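Local coordinates for protein 24-sterol C-methyltransferase (Haloferax volcanii, PDB 6F5Z) that is a putative S-adenosylmethionine-dependent methyltransferase that forms a complex with the methyltransferase activator Trm112, at residues Leu90-Asp102 and Ala116-Ile129. Residues are numbered along the deposited sequence; the frame is centred on the assembly and turned at random.
Sequences LVGDFDDLPFDDD and AADPHHTLEEIARI. With SAH (S-adenosyl-L-homocysteine), chain G.
Leu-97 is the main bump of the loop. Its CD1 drops into a hollow on helix 119-129 walled by Glu-125 CB, Ile-126 CG1 and Ile-129 CD1, the last 3.8 Å from Leu-97 CD1. Ile-129 answers with a bump of its own. Its CG1 sits between the backbone N and the carbonyl carbon (chi1 69°), which sends CD1 towards Leu-97 and leaves CG2 against Phe-99 CB at 3.8 Å. Leu-45 of strand 41-45 also touches Leu-97 and Ile-126.

Polar groups flank this apolar core. Glu-125 OE1 accepts Leu-97 N at 2.9 Å on its anti lone pair, and also Arg-128 NH2. The guanidinium of Arg-128 lies edge-on to its partners, with Ile-129 CG2 over one face. NH1 and NH2 both grip Phe-99 O, NH1 at 2.9 Å. NH1 also forms a salt bridge to Asp-101 OD1 (2.8 Å), and NE bonds Glu-125 OE2. An alanine in place of Arg-128 is likely to leave Phe-99 O without these two donors and the carboxylates of Glu-125 and Asp-101 without their shared positive mate. Beyond it, Asp-102 N closes on Arg-128 O.

At the other end, Thr-122 OG1 donates to Phe-94 O from above the carbonyl plane at 2.8 Å. Water 2 links that hydroxyl to Asp-95 OD1 and Asp-118 N. The His-121 ring turns its edge to Asp-95 O. Asp-118 caps the helix through His-121 N. Phe-94 lays one ring face on the adenine, while Ala-116 CB meets the ring edge. Phe-94 N bonds SAH N1 at 3.3 Å. The loop thus borders the adenine through Gly-92, Asp-93 and Phe-94, and helix 119-129 backs it from behind through Thr-122, in a Rossmann-like class I methyltransferase fold.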
ATOM      1  N   LEU B  90       9.645  18.604 -17.787  1.00 18.82           N
ATOM      2  CA  LEU B  90      10.689  18.285 -18.765  1.00 18.49           C
ATOM      3  C   LEU B  90      10.153  17.310 -19.796  1.00 21.39           C
ATOM      4  O   LEU B  90       9.203  16.543 -19.535  1.00 18.16           O
ATOM      5  CB  LEU B  90      11.939  17.681 -18.065  1.00 19.90           C
ATOM      6  CG  LEU B  90      11.761  16.312 -17.365  1.00 23.75           C
ATOM      7  CD1 LEU B  90      13.032  15.498 -17.437  1.00 26.25           C
ATOM      8  CD2 LEU B  90      11.348  16.455 -15.891  1.00 24.72           C
ATOM      9  N   VAL B  91      10.755  17.364 -20.973  1.00 18.79           N
ATOM     10  CA  VAL B  91      10.452  16.411 -22.030  1.00 17.58           C
ATOM     11  C   VAL B  91      11.389  15.224 -21.818  1.00 19.91           C
ATOM     12  O   VAL B  91      12.599  15.385 -21.668  1.00 20.46           O
ATOM     13  CB  VAL B  91      10.616  17.024 -23.462  1.00 20.22           C
ATOM     14  CG1 VAL B  91      10.040  16.092 -24.539  1.00 21.54           C
ATOM     15  CG2 VAL B  91       9.925  18.390 -23.545  1.00 20.50           C
ATOM     16  N   GLY B  92      10.834  14.020 -21.839  1.00 18.04           N
ATOM     17  CA  GLY B  92      11.624  12.823 -21.692  1.00 18.75           C
ATOM     18  C   GLY B  92      10.874  11.599 -22.171  1.00 19.42           C
ATOM     19  O   GLY B  92       9.714  11.708 -22.610  1.00 19.09           O
ATOM     20  N   ASP B  93      11.533  10.441 -22.065  1.00 18.70           N
ATOM     21  CA  ASP B  93      10.935   9.192 -22.513  1.00 18.17           C
ATOM     22  C   ASP B  93      11.082   8.125 -21.449  1.00 18.40           C
ATOM     23  O   ASP B  93      12.120   8.023 -20.804  1.00 18.30           O
ATOM     24  CB  ASP B  93      11.558   8.726 -23.849  1.00 19.96           C
ATOM     25  CG  ASP B  93      10.838   7.508 -24.414  1.00 23.77           C
ATOM     26  OD1 ASP B  93       9.706   7.672 -24.912  1.00 25.19           O
ATOM     27  OD2 ASP B  93      11.357   6.374 -24.240  1.00 24.57           O
ATOM     28  N   PHE B  94      10.049   7.292 -21.333  1.00 17.16           N
ATOM     29  CA  PHE B  94       9.997   6.239 -20.336  1.00 16.86           C
ATOM     30  C   PHE B  94      11.091   5.199 -20.467  1.00 20.33           C
ATOM     31  O   PHE B  94      11.336   4.462 -19.511  1.00 19.47           O
ATOM     32  CB  PHE B  94       8.650   5.522 -20.392  1.00 17.36           C
ATOM     33  CG  PHE B  94       7.443   6.352 -20.040  1.00 18.43           C
ATOM     34  CD1 PHE B  94       7.580   7.566 -19.382  1.00 18.24           C
ATOM     35  CD2 PHE B  94       6.164   5.882 -20.302  1.00 18.82           C
ATOM     36  CE1 PHE B  94       6.467   8.332 -19.077  1.00 18.33           C
ATOM     37  CE2 PHE B  94       5.046   6.639 -19.985  1.00 19.39           C
ATOM     38  CZ  PHE B  94       5.202   7.852 -19.349  1.00 17.65           C
ATOM     39  N   ASP B  95      11.738   5.118 -21.648  1.00 18.73           N
ATOM     40  CA  ASP B  95      12.775   4.095 -21.790  1.00 19.17           C
ATOM     41  C   ASP B  95      14.134   4.514 -21.278  1.00 24.84           C
ATOM     42  O   ASP B  95      15.013   3.657 -21.133  1.00 24.85           O
ATOM     43  CB  ASP B  95      12.875   3.600 -23.246  1.00 21.00           C
ATOM     44  CG  ASP B  95      13.358   2.168 -23.353  1.00 28.99           C
ATOM     45  OD1 ASP B  95      12.803   1.300 -22.649  1.00 26.66           O
ATOM     46  OD2 ASP B  95      14.282   1.913 -24.149  1.00 31.02           O
ATOM     47  N   ASP B  96      14.332   5.812 -20.990  1.00 21.41           N
ATOM     48  CA  ASP B  96      15.646   6.260 -20.497  1.00 21.06           C
ATOM     49  C   ASP B  96      15.395   7.447 -19.594  1.00 22.87           C
ATOM     50  O   ASP B  96      15.269   8.580 -20.088  1.00 22.35           O
ATOM     51  CB  ASP B  96      16.559   6.679 -21.680  1.00 22.90           C
ATOM     52  CG  ASP B  96      16.999   5.541 -22.590  1.00 38.13           C
ATOM     53  OD1 ASP B  96      17.819   4.717 -22.148  1.00 38.98           O
ATOM     54  OD2 ASP B  96      16.506   5.470 -23.740  1.00 42.69           O
ATOM     55  N   LEU B  97      15.228   7.185 -18.278  1.00 19.06           N
ATOM     56  CA  LEU B  97      14.892   8.276 -17.346  1.00 18.16           C
ATOM     57  C   LEU B  97      16.125   9.100 -17.017  1.00 20.94           C
ATOM     58  O   LEU B  97      17.128   8.550 -16.552  1.00 20.78           O
ATOM     59  CB  LEU B  97      14.215   7.765 -16.080  1.00 18.33           C
ATOM     60  CG  LEU B  97      12.969   6.888 -16.329  1.00 20.73           C
ATOM     61  CD1 LEU B  97      12.361   6.395 -14.977  1.00 18.94           C
ATOM     62  CD2 LEU B  97      11.914   7.617 -17.186  1.00 20.43           C
ATOM     63  N   PRO B  98      15.999  10.439 -17.178  1.00 18.88           N
ATOM     64  CA  PRO B  98      17.156  11.324 -17.035  1.00 18.00           C
ATOM     65  C   PRO B  98      17.384  11.771 -15.603  1.00 20.50           C
ATOM     66  O   PRO B  98      17.622  12.951 -15.337  1.00 19.39           O
ATOM     67  CB  PRO B  98      16.814  12.480 -17.988  1.00 20.21           C
ATOM     68  CG  PRO B  98      15.329  12.613 -17.859  1.00 22.42           C
ATOM     69  CD  PRO B  98      14.831  11.178 -17.711  1.00 18.81           C
ATOM     70  N   PHE B  99      17.347  10.794 -14.682  1.00 17.67           N
ATOM     71  CA  PHE B  99      17.590  11.031 -13.265  1.00 16.73           C
ATOM     72  C   PHE B  99      18.647  10.108 -12.757  1.00 18.99           C
ATOM     73  O   PHE B  99      18.745   8.943 -13.202  1.00 18.30           O
ATOM     74  CB  PHE B  99      16.315  10.824 -12.428  1.00 17.24           C
ATOM     75  CG  PHE B  99      15.181  11.691 -12.876  1.00 17.73           C
ATOM     76  CD1 PHE B  99      15.055  12.992 -12.409  1.00 21.50           C
ATOM     77  CD2 PHE B  99      14.225  11.211 -13.761  1.00 20.21           C
ATOM     78  CE1 PHE B  99      14.041  13.821 -12.890  1.00 23.24           C
ATOM     79  CE2 PHE B  99      13.192  12.035 -14.213  1.00 23.15           C
ATOM     80  CZ  PHE B  99      13.123  13.334 -13.793  1.00 21.59           C
ATOM     81  N   ASP B 100      19.464  10.616 -11.818  1.00 18.59           N
ATOM     82  CA  ASP B 100      20.518   9.831 -11.197  1.00 18.28           C
ATOM     83  C   ASP B 100      19.987   8.607 -10.459  1.00 20.30           C
ATOM     84  O   ASP B 100      18.831   8.608 -10.016  1.00 20.46           O
ATOM     85  CB  ASP B 100      21.225  10.695 -10.141  1.00 20.51           C
ATOM     86  CG  ASP B 100      22.147  11.742 -10.708  1.00 28.01           C
ATOM     87  OD1 ASP B 100      22.479  11.655 -11.910  1.00 29.46           O
ATOM     88  OD2 ASP B 100      22.575  12.632  -9.941  1.00 31.87           O
ATOM     89  N   ASP B 101      20.842   7.597 -10.254  1.00 20.66           N
ATOM     90  CA  ASP B 101      20.461   6.460  -9.429  1.00 20.20           C
ATOM     91  C   ASP B 101      20.105   6.947  -8.023  1.00 20.90           C
ATOM     92  O   ASP B 101      20.761   7.843  -7.495  1.00 20.58           O
ATOM     93  CB  ASP B 101      21.626   5.462  -9.258  1.00 21.35           C
ATOM     94  CG  ASP B 101      22.099   4.746 -10.500  1.00 26.72           C
ATOM     95  OD1 ASP B 101      21.697   5.147 -11.603  1.00 24.87           O
ATOM     96  OD2 ASP B 101      22.932   3.818 -10.366  1.00 34.76           O
ATOM     97  N   ASP B 102      19.103   6.332  -7.396  1.00 17.75           N
ATOM     98  CA  ASP B 102      18.761   6.566  -5.992  1.00 17.37           C
ATOM     99  C   ASP B 102      18.626   8.044  -5.654  1.00 21.06           C
ATOM    100  O   ASP B 102      19.172   8.501  -4.639  1.00 22.65           O
ATOM    101  CB  ASP B 102      19.811   5.912  -5.066  1.00 20.30           C
ATOM    102  CG  ASP B 102      20.066   4.421  -5.205  1.00 28.76           C
ATOM    103  OD1 ASP B 102      19.262   3.730  -5.865  1.00 25.41           O
ATOM    104  OD2 ASP B 102      21.063   3.942  -4.650  1.00 34.58           O
ATOM    105  N   ALA B 116       4.527   2.616 -22.519  1.00 17.36           N
ATOM    106  CA  ALA B 116       5.990   2.436 -22.572  1.00 16.97           C
ATOM    107  C   ALA B 116       6.343   1.442 -23.671  1.00 21.52           C
ATOM    108  O   ALA B 116       5.665   0.420 -23.785  1.00 19.84           O
ATOM    109  CB  ALA B 116       6.525   1.925 -21.243  1.00 18.23           C
ATOM    110  N   ALA B 117       7.415   1.724 -24.436  1.00 19.86           N
ATOM    111  CA  ALA B 117       7.868   0.819 -25.512  1.00 21.88           C
ATOM    112  C   ALA B 117       8.396  -0.494 -24.948  1.00 24.99           C
ATOM    113  O   ALA B 117       8.227  -1.551 -25.567  1.00 26.21           O
ATOM    114  CB  ALA B 117       8.948   1.509 -26.357  1.00 23.54           C
ATOM    115  N   ASP B 118       9.041  -0.435 -23.768  1.00 19.63           N
ATOM    116  CA  ASP B 118       9.623  -1.627 -23.172  1.00 19.66           C
ATOM    117  C   ASP B 118       9.279  -1.516 -21.687  1.00 20.06           C
ATOM    118  O   ASP B 118      10.058  -1.001 -20.888  1.00 18.46           O
ATOM    119  CB  ASP B 118      11.133  -1.610 -23.441  1.00 19.86           C
ATOM    120  CG  ASP B 118      11.951  -2.764 -22.894  1.00 24.44           C
ATOM    121  OD1 ASP B 118      11.404  -3.577 -22.135  1.00 22.86           O
ATOM    122  OD2 ASP B 118      13.162  -2.823 -23.193  1.00 27.54           O
ATOM    123  N   PRO B 119       8.038  -1.894 -21.330  1.00 16.96           N
ATOM    124  CA  PRO B 119       7.575  -1.689 -19.946  1.00 17.00           C
ATOM    125  C   PRO B 119       8.447  -2.337 -18.878  1.00 17.42           C
ATOM    126  O   PRO B 119       8.617  -1.782 -17.776  1.00 17.70           O
ATOM    127  CB  PRO B 119       6.146  -2.251 -19.964  1.00 18.81           C
ATOM    128  CG  PRO B 119       6.114  -3.198 -21.153  1.00 21.75           C
ATOM    129  CD  PRO B 119       6.978  -2.483 -22.169  1.00 17.96           C
ATOM    130  N   HIS B 120       9.010  -3.526 -19.174  1.00 16.62           N
ATOM    131  CA  HIS B 120       9.894  -4.158 -18.196  1.00 16.56           C
ATOM    132  C   HIS B 120      11.147  -3.271 -17.963  1.00 19.10           C
ATOM    133  O   HIS B 120      11.577  -3.108 -16.816  1.00 18.93           O
ATOM    134  CB  HIS B 120      10.259  -5.571 -18.680  1.00 16.39           C
ATOM    135  CG  HIS B 120       9.120  -6.535 -18.515  1.00 18.24           C
ATOM    136  ND1 HIS B 120       8.439  -7.084 -19.598  1.00 19.98           N
ATOM    137  CD2 HIS B 120       8.591  -7.031 -17.370  1.00 19.79           C
ATOM    138  CE1 HIS B 120       7.532  -7.903 -19.067  1.00 18.11           C
ATOM    139  NE2 HIS B 120       7.585  -7.887 -17.724  1.00 20.76           N
ATOM    140  N   HIS B 121      11.709  -2.674 -19.033  1.00 16.87           N
ATOM    141  CA  HIS B 121      12.877  -1.797 -18.868  1.00 16.93           C
ATOM    142  C   HIS B 121      12.485  -0.517 -18.122  1.00 17.88           C
ATOM    143  O   HIS B 121      13.234  -0.040 -17.277  1.00 17.69           O
ATOM    144  CB  HIS B 121      13.544  -1.482 -20.206  1.00 18.53           C
ATOM    145  CG  HIS B 121      14.747  -0.600 -20.076  1.00 21.70           C
ATOM    146  ND1 HIS B 121      15.864  -0.998 -19.355  1.00 24.86           N
ATOM    147  CD2 HIS B 121      14.933   0.673 -20.491  1.00 24.21           C
ATOM    148  CE1 HIS B 121      16.705   0.027 -19.404  1.00 24.22           C
ATOM    149  NE2 HIS B 121      16.186   1.050 -20.070  1.00 24.79           N
ATOM    150  N   THR B 122      11.278  -0.007 -18.387  1.00 15.49           N
ATOM    151  CA  THR B 122      10.825   1.187 -17.636  1.00 15.84           C
ATOM    152  C   THR B 122      10.763   0.840 -16.137  1.00 17.42           C
ATOM    153  O   THR B 122      11.175   1.656 -15.322  1.00 16.96           O
ATOM    154  CB  THR B 122       9.492   1.684 -18.187  1.00 19.00           C
ATOM    155  OG1 THR B 122       9.731   2.162 -19.527  1.00 18.19           O
ATOM    156  CG2 THR B 122       8.909   2.825 -17.342  1.00 19.19           C
ATOM    157  N   LEU B 123      10.243  -0.352 -15.760  1.00 15.18           N
ATOM    158  CA  LEU B 123      10.217  -0.707 -14.342  1.00 15.93           C
ATOM    159  C   LEU B 123      11.621  -0.769 -13.724  1.00 17.64           C
ATOM    160  O   LEU B 123      11.824  -0.378 -12.591  1.00 16.61           O
ATOM    161  CB  LEU B 123       9.489  -2.029 -14.124  1.00 15.93           C
ATOM    162  CG  LEU B 123       7.992  -1.973 -14.387  1.00 18.07           C
ATOM    163  CD1 LEU B 123       7.385  -3.364 -14.459  1.00 17.44           C
ATOM    164  CD2 LEU B 123       7.264  -1.117 -13.320  1.00 17.22           C
ATOM    165  N   GLU B 124      12.600  -1.295 -14.477  1.00 16.46           N
ATOM    166  CA  GLU B 124      13.984  -1.352 -14.011  1.00 16.91           C
ATOM    167  C   GLU B 124      14.548   0.076 -13.833  1.00 16.90           C
ATOM    168  O   GLU B 124      15.239   0.340 -12.845  1.00 16.91           O
ATOM    169  CB  GLU B 124      14.835  -2.132 -15.020  1.00 19.31           C
ATOM    170  CG  GLU B 124      14.486  -3.615 -15.035  1.00 27.21           C
ATOM    171  CD  GLU B 124      14.892  -4.356 -16.298  1.00 50.47           C
ATOM    172  OE1 GLU B 124      15.613  -3.770 -17.141  1.00 35.57           O
ATOM    173  OE2 GLU B 124      14.416  -5.500 -16.485  1.00 37.76           O
ATOM    174  N   GLU B 125      14.173   0.995 -14.751  1.00 16.34           N
ATOM    175  CA  GLU B 125      14.587   2.402 -14.661  1.00 15.80           C
ATOM    176  C   GLU B 125      13.978   3.075 -13.430  1.00 18.07           C
ATOM    177  O   GLU B 125      14.632   3.894 -12.774  1.00 17.78           O
ATOM    178  CB  GLU B 125      14.170   3.151 -15.912  1.00 17.73           C
ATOM    179  CG  GLU B 125      15.139   3.002 -17.079  1.00 19.87           C
ATOM    180  CD  GLU B 125      16.451   3.706 -16.781  1.00 22.60           C
ATOM    181  OE1 GLU B 125      16.519   4.947 -16.954  1.00 22.80           O
ATOM    182  OE2 GLU B 125      17.400   3.016 -16.339  1.00 21.03           O
ATOM    183  N   ILE B 126      12.723   2.732 -13.120  1.00 15.61           N
ATOM    184  CA  ILE B 126      12.064   3.292 -11.921  1.00 15.28           C
ATOM    185  C   ILE B 126      12.757   2.771 -10.659  1.00 15.93           C
ATOM    186  O   ILE B 126      13.063   3.528  -9.728  1.00 17.10           O
ATOM    187  CB  ILE B 126      10.554   2.952 -11.966  1.00 16.70           C
ATOM    188  CG1 ILE B 126       9.877   3.783 -13.069  1.00 17.21           C
ATOM    189  CG2 ILE B 126       9.880   3.231 -10.623  1.00 16.05           C
ATOM    190  CD1 ILE B 126       8.483   3.304 -13.448  1.00 18.53           C
ATOM    191  N   ALA B 127      13.040   1.461 -10.614  1.00 15.39           N
ATOM    192  CA  ALA B 127      13.738   0.904  -9.460  1.00 15.65           C
ATOM    193  C   ALA B 127      15.128   1.553  -9.327  1.00 15.95           C
ATOM    194  O   ALA B 127      15.589   1.774  -8.215  1.00 18.39           O
ATOM    195  CB  ALA B 127      13.895  -0.607  -9.634  1.00 16.68           C
ATOM    196  N   ARG B 128      15.765   1.874 -10.457  1.00 14.70           N
ATOM    197  CA  ARG B 128      17.085   2.516 -10.441  1.00 15.56           C
ATOM    198  C   ARG B 128      17.028   3.916  -9.830  1.00 17.95           C
ATOM    199  O   ARG B 128      17.820   4.219  -8.921  1.00 17.23           O
ATOM    200  CB  ARG B 128      17.647   2.595 -11.872  1.00 15.91           C
ATOM    201  CG  ARG B 128      19.025   3.274 -11.916  1.00 17.95           C
ATOM    202  CD  ARG B 128      19.560   3.385 -13.339  1.00 20.52           C
ATOM    203  NE  ARG B 128      18.793   4.300 -14.180  1.00 18.75           N
ATOM    204  CZ  ARG B 128      18.831   5.624 -14.084  1.00 18.48           C
ATOM    205  NH1 ARG B 128      19.634   6.213 -13.200  1.00 18.95           N
ATOM    206  NH2 ARG B 128      18.077   6.373 -14.877  1.00 19.04           N
ATOM    207  N   ILE B 129      16.098   4.782 -10.325  1.00 15.75           N
ATOM    208  CA  ILE B 129      16.066   6.165  -9.822  1.00 14.61           C
ATOM    209  C   ILE B 129      15.520   6.302  -8.385  1.00 16.22           C
ATOM    210  O   ILE B 129      15.853   7.266  -7.693  1.00 17.09           O
ATOM    211  CB  ILE B 129      15.357   7.123 -10.773  1.00 16.61           C
ATOM    212  CG1 ILE B 129      13.818   6.822 -10.814  1.00 17.22           C
ATOM    213  CG2 ILE B 129      16.002   7.049 -12.193  1.00 17.27           C
ATOM    214  CD1 ILE B 129      13.060   7.897 -11.612  1.00 19.08           C
TER
HETATM  215  N   SAH G 302      -1.095  11.350 -16.105  1.00 16.14           N
HETATM  216  CA  SAH G 302      -2.003  12.229 -16.890  1.00 16.51           C
HETATM  217  CB  SAH G 302      -1.894  12.040 -18.455  1.00 16.79           C
HETATM  218  CG  SAH G 302      -2.318  10.650 -18.921  1.00 16.66           C
HETATM  219  SD  SAH G 302      -2.191  10.515 -20.743  1.00 18.64           S
HETATM  220  C   SAH G 302      -3.486  12.055 -16.469  1.00 19.61           C
HETATM  221  O   SAH G 302      -3.678  11.207 -15.495  1.00 18.62           O
HETATM  222  OXT SAH G 302      -4.380  12.675 -16.999  1.00 19.41           O
HETATM  223  C5' SAH G 302      -0.563   9.765 -20.989  1.00 18.81           C
HETATM  224  C4' SAH G 302       0.583  10.754 -20.882  1.00 17.68           C
HETATM  225  O4' SAH G 302       1.823  10.006 -20.983  1.00 19.14           O
HETATM  226  C3' SAH G 302       0.575  11.753 -22.045  1.00 20.44           C
HETATM  227  O3' SAH G 302       0.709  13.105 -21.606  1.00 21.78           O
HETATM  228  C2' SAH G 302       1.682  11.237 -22.970  1.00 20.64           C
HETATM  229  O2' SAH G 302       2.326  12.231 -23.765  1.00 20.81           O
HETATM  230  C1' SAH G 302       2.647  10.579 -21.985  1.00 19.36           C
HETATM  231  N9  SAH G 302       3.464   9.506 -22.556  1.00 18.34           N
HETATM  232  C8  SAH G 302       3.017   8.386 -23.214  1.00 20.31           C
HETATM  233  N7  SAH G 302       3.972   7.564 -23.579  1.00 20.60           N
HETATM  234  C5  SAH G 302       5.128   8.181 -23.125  1.00 19.08           C
HETATM  235  C6  SAH G 302       6.493   7.820 -23.199  1.00 22.20           C
HETATM  236  N6  SAH G 302       6.945   6.717 -23.811  1.00 24.79           N
HETATM  237  N1  SAH G 302       7.400   8.667 -22.650  1.00 20.34           N
HETATM  238  C2  SAH G 302       6.966   9.805 -22.090  1.00 17.90           C
HETATM  239  N3  SAH G 302       5.713  10.250 -21.961  1.00 18.96           N
HETATM  240  C4  SAH G 302       4.829   9.382 -22.497  1.00 17.93           C
HETATM  241  O   HOH W   1       9.005   4.033 -23.606  1.00 24.50           O
HETATM  242  O   HOH W   2      10.087   1.800 -22.253  1.00 20.12           O
HETATM  243  O   HOH W   3      14.712  -0.758 -24.005  1.00 33.31           O
HETATM  244  O   HOH W   4      17.894   3.665 -19.702  1.00 42.76           O